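Local coordinates for protein putative alpha-galactosidase (Bacteroides fragilis, PDB 4NZJ) that probably hydrolyses terminal, non-reducing alpha-galactose residues from alpha-galactosides, at residues T340-M353 and V461-F473. Sequence-based numbering, arbitrary orientation. Where two conformers were deposited one is given.
Sequences TQEQYKSHFSLWCM and VKLAPYQCKVYIF
Gln-343 and Tyr-466 meet because each side chain leaves its backbone with CG anti to the carbonyl carbon (chi1 -77° and -47°) and the two then run alongside, pointing the same way. Gln-343 is extended beyond CG, which carries its amide over the ring: NE2 sits 3.2 Å above the plane of the Tyr-466 ring, over its centre, with the amide tilted 55° to it. The other end of that amide is held by the capping box at the start of helix 341-353, where OE1 accepts from Thr-340 N while Thr-340 OG1 accepts from Gln-343 N. One turn on, Ser-346 OG donates to Tyr-466 O over a short 2.5 Å, in the carbonyl plane, gripping the type II turn that links the two strands. The same hydroxyl accepts from a water; the water also donates to Glu-342 OE2 and accepts from Cys-468 N, 2.9 Å from its oxygen. Glu-342, bent at chi2, lays its CG 3.7 Å from Gln-467 CA and its carboxylate across the Gln-467 side chain; Gln-467 OE1 accepts from Ala-464 N at 2.9 Å, tying together the first and last residues of the turn. Farther along, another water donates to both Ser-349 OG and Cys-468 O, and apolar contacts take over: Leu-350 CD2 lies 4.3 Å from Cys-468 SG, and Met-353 SE 4.3 Å from Val-470 CG1. The contact thus joins a helix of the catalytic TIM barrel, between strands 315-317 and 358-360, to the C-terminal beta domain, with Phe-418 of strand 413-419 touching Ser-346 and Leu-350, Trp-283 meeting Tyr-466 edge-to-face, and Leu-380 of helix 378-384 touching Ser-349 and Cys-352.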
loop_
_atom_site.group_PDB
_atom_site.type_symbol
_atom_site.label_atom_id
_atom_site.label_comp_id
_atom_site.label_asym_id
_atom_site.label_seq_id
_atom_site.Cartn_x
_atom_site.Cartn_y
_atom_site.Cartn_z
ATOM N N THR A 340 20.038 2.015 -8.126
ATOM C CA THR A 340 20.155 3.381 -8.627
ATOM C C THR A 340 18.823 4.115 -8.476
ATOM O O THR A 340 17.781 3.495 -8.257
ATOM C CB THR A 340 20.569 3.415 -10.111
ATOM O OG1 THR A 340 19.471 2.999 -10.934
ATOM C CG2 THR A 340 21.780 2.518 -10.363
ATOM N N GLN A 341 18.867 5.440 -8.603
ATOM C CA GLN A 341 17.661 6.268 -8.510
ATOM C C GLN A 341 16.632 5.830 -9.551
ATOM O O GLN A 341 15.449 5.690 -9.242
ATOM C CB GLN A 341 18.015 7.753 -8.694
ATOM C CG GLN A 341 16.833 8.716 -8.795
ATOM C CD GLN A 341 16.162 9.008 -7.461
ATOM O OE1 GLN A 341 16.707 8.722 -6.391
ATOM N NE2 GLN A 341 14.972 9.600 -7.521
ATOM N N GLU A 342 17.082 5.620 -10.781
ATOM C CA GLU A 342 16.171 5.197 -11.840
ATOM C C GLU A 342 15.567 3.829 -11.542
ATOM O O GLU A 342 14.382 3.604 -11.788
ATOM C CB GLU A 342 16.873 5.168 -13.198
ATOM C CG GLU A 342 15.899 5.137 -14.370
ATOM C CD GLU A 342 15.199 6.476 -14.565
ATOM O OE1 GLU A 342 15.802 7.364 -15.204
ATOM O OE2 GLU A 342 14.054 6.643 -14.086
ATOM N N GLN A 343 16.374 2.926 -10.988
ATOM C CA GLN A 343 15.871 1.604 -10.612
ATOM C C GLN A 343 14.797 1.710 -9.532
ATOM O O GLN A 343 13.753 1.082 -9.623
ATOM C CB GLN A 343 17.016 0.710 -10.154
ATOM C CG GLN A 343 17.827 0.172 -11.314
ATOM C CD GLN A 343 19.090 -0.529 -10.889
ATOM O OE1 GLN A 343 19.567 -0.360 -9.768
ATOM N NE2 GLN A 343 19.666 -1.301 -11.804
ATOM N N TYR A 344 15.049 2.528 -8.516
ATOM C CA TYR A 344 14.039 2.786 -7.496
ATOM C C TYR A 344 12.749 3.391 -8.069
ATOM O O TYR A 344 11.658 3.024 -7.662
ATOM C CB TYR A 344 14.587 3.699 -6.400
ATOM C CG TYR A 344 15.568 3.041 -5.455
ATOM C CD1 TYR A 344 15.344 1.759 -4.947
ATOM C CD2 TYR A 344 16.704 3.721 -5.034
ATOM C CE1 TYR A 344 16.239 1.175 -4.062
ATOM C CE2 TYR A 344 17.601 3.144 -4.152
ATOM C CZ TYR A 344 17.364 1.873 -3.667
ATOM O OH TYR A 344 18.267 1.308 -2.796
ATOM N N LYS A 345 12.882 4.316 -9.011
ATOM C CA LYS A 345 11.718 4.921 -9.659
ATOM C C LYS A 345 10.898 3.871 -10.419
ATOM O O LYS A 345 9.670 3.860 -10.349
ATOM C CB LYS A 345 12.159 6.055 -10.591
ATOM C CG LYS A 345 11.059 6.685 -11.436
ATOM C CD LYS A 345 10.027 7.430 -10.611
ATOM C CE LYS A 345 8.907 7.989 -11.483
ATOM N NZ LYS A 345 9.393 8.948 -12.508
ATOM N N SER A 346 11.571 2.983 -11.145
ATOM C CA SER A 346 10.856 1.938 -11.885
ATOM C C SER A 346 10.174 0.940 -10.943
ATOM O O SER A 346 9.060 0.495 -11.194
ATOM C CB SER A 346 11.811 1.212 -12.829
ATOM O OG SER A 346 12.262 2.103 -13.827
ATOM N N HIS A 347 10.866 0.586 -9.871
ATOM C CA HIS A 347 10.325 -0.253 -8.800
ATOM C C HIS A 347 9.025 0.346 -8.257
ATOM O O HIS A 347 8.006 -0.332 -8.184
ATOM C CB HIS A 347 11.417 -0.410 -7.736
ATOM C CG HIS A 347 10.960 -0.914 -6.402
ATOM N ND1 HIS A 347 10.155 -2.022 -6.240
ATOM C CD2 HIS A 347 11.275 -0.497 -5.154
ATOM C CE1 HIS A 347 9.958 -2.236 -4.952
ATOM N NE2 HIS A 347 10.638 -1.335 -4.274
ATOM N N PHE A 348 9.038 1.639 -7.943
ATOM C CA PHE A 348 7.824 2.298 -7.474
ATOM C C PHE A 348 6.722 2.300 -8.550
ATOM O O PHE A 348 5.563 1.974 -8.269
ATOM C CB PHE A 348 8.125 3.724 -7.004
ATOM C CG PHE A 348 6.951 4.399 -6.358
ATOM C CD1 PHE A 348 6.565 4.064 -5.067
ATOM C CD2 PHE A 348 6.204 5.342 -7.052
ATOM C CE1 PHE A 348 5.469 4.669 -4.473
ATOM C CE2 PHE A 348 5.117 5.959 -6.454
ATOM C CZ PHE A 348 4.746 5.618 -5.170
ATOM N N SER A 349 7.101 2.662 -9.775
ATOM C CA SER A 349 6.170 2.736 -10.908
ATOM C C SER A 349 5.445 1.424 -11.149
ATOM O O SER A 349 4.241 1.409 -11.384
ATOM C CB SER A 349 6.908 3.143 -12.182
ATOM O OG SER A 349 7.537 4.396 -12.010
ATOM N N LEU A 350 6.181 0.319 -11.091
ATOM C CA LEU A 350 5.593 -0.983 -11.378
ATOM C C LEU A 350 4.740 -1.487 -10.215
ATOM O O LEU A 350 3.698 -2.085 -10.436
ATOM C CB LEU A 350 6.684 -1.981 -11.778
ATOM C CG LEU A 350 7.282 -1.658 -13.164
ATOM C CD1 LEU A 350 8.552 -2.452 -13.419
ATOM C CD2 LEU A 350 6.259 -1.884 -14.279
ATOM N N TRP A 351 5.164 -1.227 -8.980
ATOM C CA TRP A 351 4.303 -1.499 -7.818
ATOM C C TRP A 351 2.980 -0.720 -7.965
ATOM O O TRP A 351 1.903 -1.229 -7.643
ATOM C CB TRP A 351 5.014 -1.121 -6.515
ATOM C CG TRP A 351 5.747 -2.247 -5.796
ATOM C CD1 TRP A 351 5.604 -2.582 -4.484
ATOM C CD2 TRP A 351 6.723 -3.160 -6.336
ATOM N NE1 TRP A 351 6.434 -3.623 -4.161
ATOM C CE2 TRP A 351 7.123 -4.010 -5.278
ATOM C CE3 TRP A 351 7.300 -3.343 -7.602
ATOM C CZ2 TRP A 351 8.065 -5.037 -5.449
ATOM C CZ3 TRP A 351 8.246 -4.360 -7.767
ATOM C CH2 TRP A 351 8.613 -5.194 -6.695
ATOM N N CYS A 352 3.044 0.504 -8.484
ATOM C CA CYS A 352 1.820 1.258 -8.728
ATOM C C CYS A 352 0.957 0.585 -9.796
ATOM O O CYS A 352 -0.237 0.356 -9.589
ATOM C CB CYS A 352 2.124 2.715 -9.101
ATOM S SG CYS A 352 2.647 3.707 -7.683
HETATM N N MSE A 353 1.570 0.247 -10.929
HETATM C CA MSE A 353 0.858 -0.418 -12.032
HETATM C C MSE A 353 0.251 -1.740 -11.642
HETATM O O MSE A 353 -0.815 -2.095 -12.135
HETATM C CB MSE A 353 1.804 -0.690 -13.204
HETATM C CG MSE A 353 2.271 0.581 -13.909
HETATM SE SE MSE A 353 0.857 1.404 -14.982
HETATM C CE MSE A 353 0.740 0.037 -16.391
ATOM N N VAL A 461 8.997 6.136 -27.594
ATOM C CA VAL A 461 9.331 6.177 -26.180
ATOM C C VAL A 461 10.819 5.890 -26.009
ATOM O O VAL A 461 11.277 4.788 -26.315
ATOM C CB VAL A 461 8.504 5.145 -25.391
ATOM C CG1 VAL A 461 8.880 5.154 -23.918
ATOM C CG2 VAL A 461 7.016 5.411 -25.581
ATOM N N LYS A 462 11.563 6.897 -25.553
ATOM C CA LYS A 462 13.005 6.787 -25.345
ATOM C C LYS A 462 13.276 6.509 -23.876
ATOM O O LYS A 462 12.882 7.295 -23.013
ATOM C CB LYS A 462 13.706 8.082 -25.762
ATOM C CG LYS A 462 13.631 8.387 -27.247
ATOM C CD LYS A 462 14.405 7.359 -28.050
ATOM C CE LYS A 462 14.659 7.825 -29.470
ATOM N NZ LYS A 462 15.460 6.833 -30.241
ATOM N N LEU A 463 13.933 5.388 -23.588
ATOM C CA LEU A 463 14.175 4.967 -22.216
ATOM C C LEU A 463 15.664 4.919 -21.894
ATOM O O LEU A 463 16.451 4.341 -22.640
ATOM C CB LEU A 463 13.551 3.586 -21.983
ATOM C CG LEU A 463 12.035 3.489 -22.184
ATOM C CD1 LEU A 463 11.558 2.041 -22.182
ATOM C CD2 LEU A 463 11.301 4.287 -21.117
ATOM N N ALA A 464 16.036 5.541 -20.780
ATOM C CA ALA A 464 17.375 5.391 -20.221
ATOM C C ALA A 464 17.493 3.983 -19.633
ATOM O O ALA A 464 16.481 3.286 -19.491
ATOM C CB ALA A 464 17.612 6.432 -19.140
ATOM N N PRO A 465 18.724 3.559 -19.287
ATOM C CA PRO A 465 18.855 2.262 -18.625
ATOM C C PRO A 465 17.931 2.158 -17.412
ATOM O O PRO A 465 17.822 3.110 -16.631
ATOM C CB PRO A 465 20.329 2.233 -18.210
ATOM C CG PRO A 465 21.015 3.120 -19.205
ATOM C CD PRO A 465 20.026 4.224 -19.449
ATOM N N TYR A 466 17.235 1.031 -17.292
ATOM C CA TYR A 466 16.380 0.749 -16.144
ATOM C C TYR A 466 15.128 1.620 -16.031
ATOM O O TYR A 466 14.396 1.493 -15.062
ATOM C CB TYR A 466 17.180 0.860 -14.837
ATOM C CG TYR A 466 18.499 0.147 -14.896
ATOM C CD1 TYR A 466 18.561 -1.189 -15.256
ATOM C CD2 TYR A 466 19.692 0.808 -14.606
ATOM C CE1 TYR A 466 19.771 -1.853 -15.329
ATOM C CE2 TYR A 466 20.908 0.144 -14.671
ATOM C CZ TYR A 466 20.933 -1.187 -15.030
ATOM O OH TYR A 466 22.117 -1.869 -15.102
ATOM N N GLN A 467 14.865 2.478 -17.017
ATOM C CA GLN A 467 13.803 3.468 -16.892
ATOM C C GLN A 467 12.425 2.913 -17.261
ATOM O O GLN A 467 12.282 2.104 -18.183
ATOM C CB GLN A 467 14.094 4.696 -17.764
ATOM C CG GLN A 467 13.043 5.796 -17.617
ATOM C CD GLN A 467 13.434 7.086 -18.301
ATOM O OE1 GLN A 467 14.134 7.083 -19.310
ATOM N NE2 GLN A 467 12.974 8.208 -17.753
ATOM N N CYS A 468 11.416 3.395 -16.544
ATOM C CA CYS A 468 10.030 3.093 -16.824
ATOM C C CYS A 468 9.307 4.406 -17.089
ATOM O O CYS A 468 9.307 5.293 -16.229
ATOM C CB CYS A 468 9.410 2.385 -15.632
ATOM S SG CYS A 468 7.704 1.868 -15.888
ATOM N N LYS A 469 8.749 4.554 -18.288
ATOM C CA LYS A 469 7.897 5.698 -18.598
ATOM C C LYS A 469 6.459 5.233 -18.705
ATOM O O LYS A 469 6.178 4.162 -19.258
ATOM C CB LYS A 469 8.330 6.396 -19.883
ATOM C CG LYS A 469 9.579 7.240 -19.712
ATOM C CD LYS A 469 9.956 7.958 -20.995
ATOM C CE LYS A 469 11.166 8.849 -20.783
ATOM N NZ LYS A 469 11.537 9.594 -22.010
ATOM N N VAL A 470 5.553 6.042 -18.171
ATOM C CA VAL A 470 4.144 5.684 -18.091
ATOM C C VAL A 470 3.289 6.706 -18.831
ATOM O O VAL A 470 3.563 7.917 -18.817
ATOM C CB VAL A 470 3.687 5.566 -16.621
ATOM C CG1 VAL A 470 2.216 5.177 -16.528
ATOM C CG2 VAL A 470 4.559 4.571 -15.872
ATOM N N TYR A 471 2.253 6.193 -19.487
ATOM C CA TYR A 471 1.337 6.973 -20.294
ATOM C C TYR A 471 -0.086 6.528 -20.005
ATOM O O TYR A 471 -0.307 5.388 -19.610
ATOM C CB TYR A 471 1.643 6.756 -21.776
ATOM C CG TYR A 471 3.064 7.094 -22.149
ATOM C CD1 TYR A 471 4.085 6.164 -21.986
ATOM C CD2 TYR A 471 3.396 8.355 -22.634
ATOM C CE1 TYR A 471 5.393 6.476 -22.309
ATOM C CE2 TYR A 471 4.705 8.675 -22.961
ATOM C CZ TYR A 471 5.697 7.727 -22.795
ATOM O OH TYR A 471 7.001 8.024 -23.113
ATOM N N ILE A 472 -1.047 7.428 -20.174
ATOM C CA ILE A 472 -2.457 7.050 -20.082
ATOM C C ILE A 472 -3.120 7.316 -21.427
ATOM O O ILE A 472 -3.176 8.456 -21.890
ATOM C CB ILE A 472 -3.205 7.784 -18.945
ATOM C CG1 ILE A 472 -2.503 7.559 -17.609
ATOM C CG2 ILE A 472 -4.651 7.300 -18.874
ATOM C CD1 ILE A 472 -3.127 8.307 -16.447
ATOM N N PHE A 473 -3.616 6.248 -22.051
ATOM C CA PHE A 473 -4.200 6.320 -23.383
ATOM C C PHE A 473 -5.719 6.381 -23.317
ATOM O O PHE A 473 -6.339 5.634 -22.561
ATOM C CB PHE A 473 -3.789 5.097 -24.214
ATOM C CG PHE A 473 -2.389 5.165 -24.764
ATOM C CD1 PHE A 473 -1.301 4.864 -23.967
ATOM C CD2 PHE A 473 -2.163 5.506 -26.093
ATOM C CE1 PHE A 473 -0.010 4.912 -24.474
ATOM C CE2 PHE A 473 -0.876 5.551 -26.607
ATOM C CZ PHE A 473 0.201 5.255 -25.795
HETATM O O HOH W 1 12.058 4.901 -14.109
HETATM O O HOH W 2 12.702 8.965 -14.485
HETATM O O HOH W 3 10.671 7.541 -15.372
HETATM O O HOH W 4 7.633 5.963 -14.166
#